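Local coordinates for protein 3-dehydroquinate dehydratase (Clostridium difficile, PDB 4H3D) that catalyses the cis-dehydration of 3-dehydroquinate to 3-dehydroshikimate through an imine intermediate, the third step of the chorismate pathway to aromatic amino acids, at residues 50-55 and 84-89. Sequence-based numbering, arbitrary orientation.
Sequences EWRVDF and TFRSVV. With SHL (5-hydroxy-6-methyl-4-oxo-4H-pyran-2-carboxylic acid), chain I.
Thr84 OG1 donates to Glu50 OE2 at 2.7 Å, on the anti lone pair of that oxygen, where two neighbouring parallel strands of the TIM barrel end at the active site. With CG anti to the backbone N (chi1 173°) and the chain extended beyond it, the glutamate reaches across to the threonine. A water donates to the same OE2 at 2.8 Å and links it, through a weak bond, to Arg86 NH2. That nitrogen also donates to OAC of the bound comenic acid derivative at 3.2 Å, while salt bridges to Asp118 and Glu120 hold the Arg86 guanidinium beside the catalytic His147 and Lys174. Past the strand end, Asp54 OD1 takes two donors: Arg52 NE, which meets its syn lone pair, and Arg86 N from above the carboxylate plane (3.1 Å). Arg52 NH2 binds OD2 as well, a side-on salt bridge that fixes the carboxylate's rotation. Thr84 N hydrogen-bonds to Trp51 O between the strands, and just beyond them Val53 N does so to Thr84 O. Arg86 CB lies over one guanidinium face of Arg52, Phe55 CE2 over the opposite one. Val53 CG1 touches Phe85 CB, and Asp54 CB sits 3.8 Å from the Phe85 ring centroid, a CH-pi contact 13° off the normal.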
loop_
_atom_site.group_PDB
_atom_site.type_symbol
_atom_site.label_atom_id
_atom_site.label_comp_id
_atom_site.label_asym_id
_atom_site.label_seq_id
_atom_site.Cartn_x
_atom_site.Cartn_y
_atom_site.Cartn_z
ATOM N N GLU B 50 -9.115 17.784 11.489
ATOM C CA GLU B 50 -9.630 17.278 12.755
ATOM C C GLU B 50 -9.020 18.071 13.883
ATOM O O GLU B 50 -7.813 18.216 13.946
ATOM C CB GLU B 50 -9.259 15.792 12.947
ATOM C CG GLU B 50 -9.614 15.232 14.348
ATOM C CD GLU B 50 -9.186 13.764 14.545
ATOM O OE1 GLU B 50 -8.027 13.425 14.216
ATOM O OE2 GLU B 50 -10.014 12.962 15.030
ATOM N N TRP B 51 -9.846 18.609 14.767
ATOM C CA TRP B 51 -9.322 19.252 15.960
ATOM C C TRP B 51 -9.393 18.257 17.103
ATOM O O TRP B 51 -10.492 17.878 17.552
ATOM C CB TRP B 51 -10.066 20.547 16.299
ATOM C CG TRP B 51 -9.533 21.228 17.521
ATOM C CD1 TRP B 51 -8.262 21.132 18.025
ATOM C CD2 TRP B 51 -10.219 22.185 18.361
ATOM N NE1 TRP B 51 -8.134 21.923 19.151
ATOM C CE2 TRP B 51 -9.310 22.591 19.365
ATOM C CE3 TRP B 51 -11.501 22.726 18.361
ATOM C CZ2 TRP B 51 -9.652 23.496 20.357
ATOM C CZ3 TRP B 51 -11.834 23.631 19.355
ATOM C CH2 TRP B 51 -10.916 23.999 20.339
ATOM N N ARG B 52 -8.208 17.801 17.545
ATOM C CA ARG B 52 -8.072 16.891 18.674
ATOM C C ARG B 52 -8.036 17.762 19.896
ATOM O O ARG B 52 -6.974 18.100 20.397
ATOM C CB ARG B 52 -6.785 16.058 18.580
ATOM C CG ARG B 52 -6.890 14.822 17.683
ATOM C CD ARG B 52 -7.685 13.742 18.360
ATOM N NE ARG B 52 -7.087 13.400 19.659
ATOM C CZ ARG B 52 -6.124 12.495 19.831
ATOM N NH1 ARG B 52 -5.647 11.819 18.789
ATOM N NH2 ARG B 52 -5.638 12.259 21.053
ATOM N N VAL B 53 -9.233 18.100 20.371
ATOM C CA VAL B 53 -9.427 19.040 21.465
ATOM C C VAL B 53 -8.939 18.515 22.823
ATOM O O VAL B 53 -8.683 19.301 23.732
ATOM C CB VAL B 53 -10.912 19.465 21.529
ATOM C CG1 VAL B 53 -11.774 18.333 22.073
ATOM C CG2 VAL B 53 -11.094 20.739 22.361
ATOM N N ASP B 54 -8.798 17.201 22.968
ATOM C CA ASP B 54 -8.256 16.642 24.233
ATOM C C ASP B 54 -6.814 17.118 24.511
ATOM O O ASP B 54 -6.366 17.031 25.635
ATOM C CB ASP B 54 -8.330 15.122 24.272
ATOM C CG ASP B 54 -7.684 14.477 23.078
ATOM O OD1 ASP B 54 -8.243 14.595 21.952
ATOM O OD2 ASP B 54 -6.643 13.824 23.265
ATOM N N PHE B 55 -6.094 17.620 23.494
ATOM C CA PHE B 55 -4.741 18.224 23.718
ATOM C C PHE B 55 -4.840 19.670 24.240
ATOM O O PHE B 55 -3.905 20.194 24.853
ATOM C CB PHE B 55 -3.896 18.271 22.435
ATOM C CG PHE B 55 -3.318 16.936 21.998
ATOM C CD1 PHE B 55 -2.052 16.523 22.445
ATOM C CD2 PHE B 55 -3.993 16.134 21.096
ATOM C CE1 PHE B 55 -1.506 15.315 22.030
ATOM C CE2 PHE B 55 -3.449 14.910 20.671
ATOM C CZ PHE B 55 -2.207 14.506 21.133
ATOM N N THR B 84 -13.030 16.239 17.729
ATOM C CA THR B 84 -12.777 14.971 18.415
ATOM C C THR B 84 -12.150 15.146 19.798
ATOM O O THR B 84 -11.034 15.640 19.915
ATOM C CB THR B 84 -11.783 14.050 17.607
ATOM O OG1 THR B 84 -12.310 13.773 16.294
ATOM C CG2 THR B 84 -11.548 12.695 18.358
ATOM N N PHE B 85 -12.868 14.737 20.844
ATOM C CA PHE B 85 -12.258 14.622 22.174
ATOM C C PHE B 85 -11.996 13.128 22.339
ATOM O O PHE B 85 -12.937 12.344 22.499
ATOM C CB PHE B 85 -13.148 15.114 23.329
ATOM C CG PHE B 85 -12.452 15.040 24.687
ATOM C CD1 PHE B 85 -12.322 13.838 25.354
ATOM C CD2 PHE B 85 -11.882 16.165 25.245
ATOM C CE1 PHE B 85 -11.641 13.773 26.572
ATOM C CE2 PHE B 85 -11.221 16.103 26.446
ATOM C CZ PHE B 85 -11.100 14.912 27.105
ATOM N N ARG B 86 -10.726 12.733 22.218
ATOM C CA ARG B 86 -10.304 11.342 22.358
ATOM C C ARG B 86 -10.073 11.068 23.836
ATOM O O ARG B 86 -9.264 11.733 24.473
ATOM C CB ARG B 86 -9.014 11.118 21.545
ATOM C CG ARG B 86 -8.502 9.694 21.531
ATOM C CD ARG B 86 -9.515 8.673 20.946
ATOM N NE ARG B 86 -9.775 8.869 19.519
ATOM C CZ ARG B 86 -10.965 9.126 18.972
ATOM N NH1 ARG B 86 -12.067 9.192 19.722
ATOM N NH2 ARG B 86 -11.059 9.268 17.654
ATOM N N SER B 87 -10.807 10.115 24.398
ATOM C CA SER B 87 -10.686 9.836 25.822
ATOM C C SER B 87 -9.401 9.065 26.140
ATOM O O SER B 87 -8.797 8.411 25.270
ATOM C CB SER B 87 -11.921 9.071 26.339
ATOM O OG SER B 87 -11.829 7.697 26.016
ATOM N N VAL B 88 -8.986 9.164 27.393
ATOM C CA VAL B 88 -7.773 8.514 27.876
ATOM C C VAL B 88 -7.764 7.023 27.594
ATOM O O VAL B 88 -6.746 6.478 27.178
ATOM C CB VAL B 88 -7.578 8.761 29.391
ATOM C CG1 VAL B 88 -6.452 7.881 29.955
ATOM C CG2 VAL B 88 -7.306 10.251 29.659
ATOM N N VAL B 89 -8.904 6.363 27.769
ATOM C CA VAL B 89 -8.954 4.917 27.574
ATOM C C VAL B 89 -8.698 4.532 26.123
ATOM O O VAL B 89 -8.301 3.411 25.849
ATOM C CB VAL B 89 -10.293 4.301 28.057
ATOM C CG1 VAL B 89 -10.586 4.744 29.472
ATOM C CG2 VAL B 89 -11.431 4.673 27.133
HETATM O OAD SHL I . -4.061 8.102 12.258
HETATM C CAH SHL I . -4.056 7.447 13.331
HETATM O OAA SHL I . -3.005 6.898 13.750
HETATM C CAK SHL I . -5.292 7.339 14.080
HETATM O OAG SHL I . -6.463 7.979 13.552
HETATM C CAF SHL I . -7.619 8.054 14.355
HETATM C CAL SHL I . -8.675 8.776 13.905
HETATM C CAJ SHL I . -7.565 7.482 15.577
HETATM O OAC SHL I . -8.626 7.553 16.376
HETATM C CAI SHL I . -6.448 6.824 16.010
HETATM C CAE SHL I . -5.331 6.747 15.275
HETATM O OAB SHL I . -6.446 6.240 17.198
HETATM O O HOH W 1 -8.960 10.785 16.361
#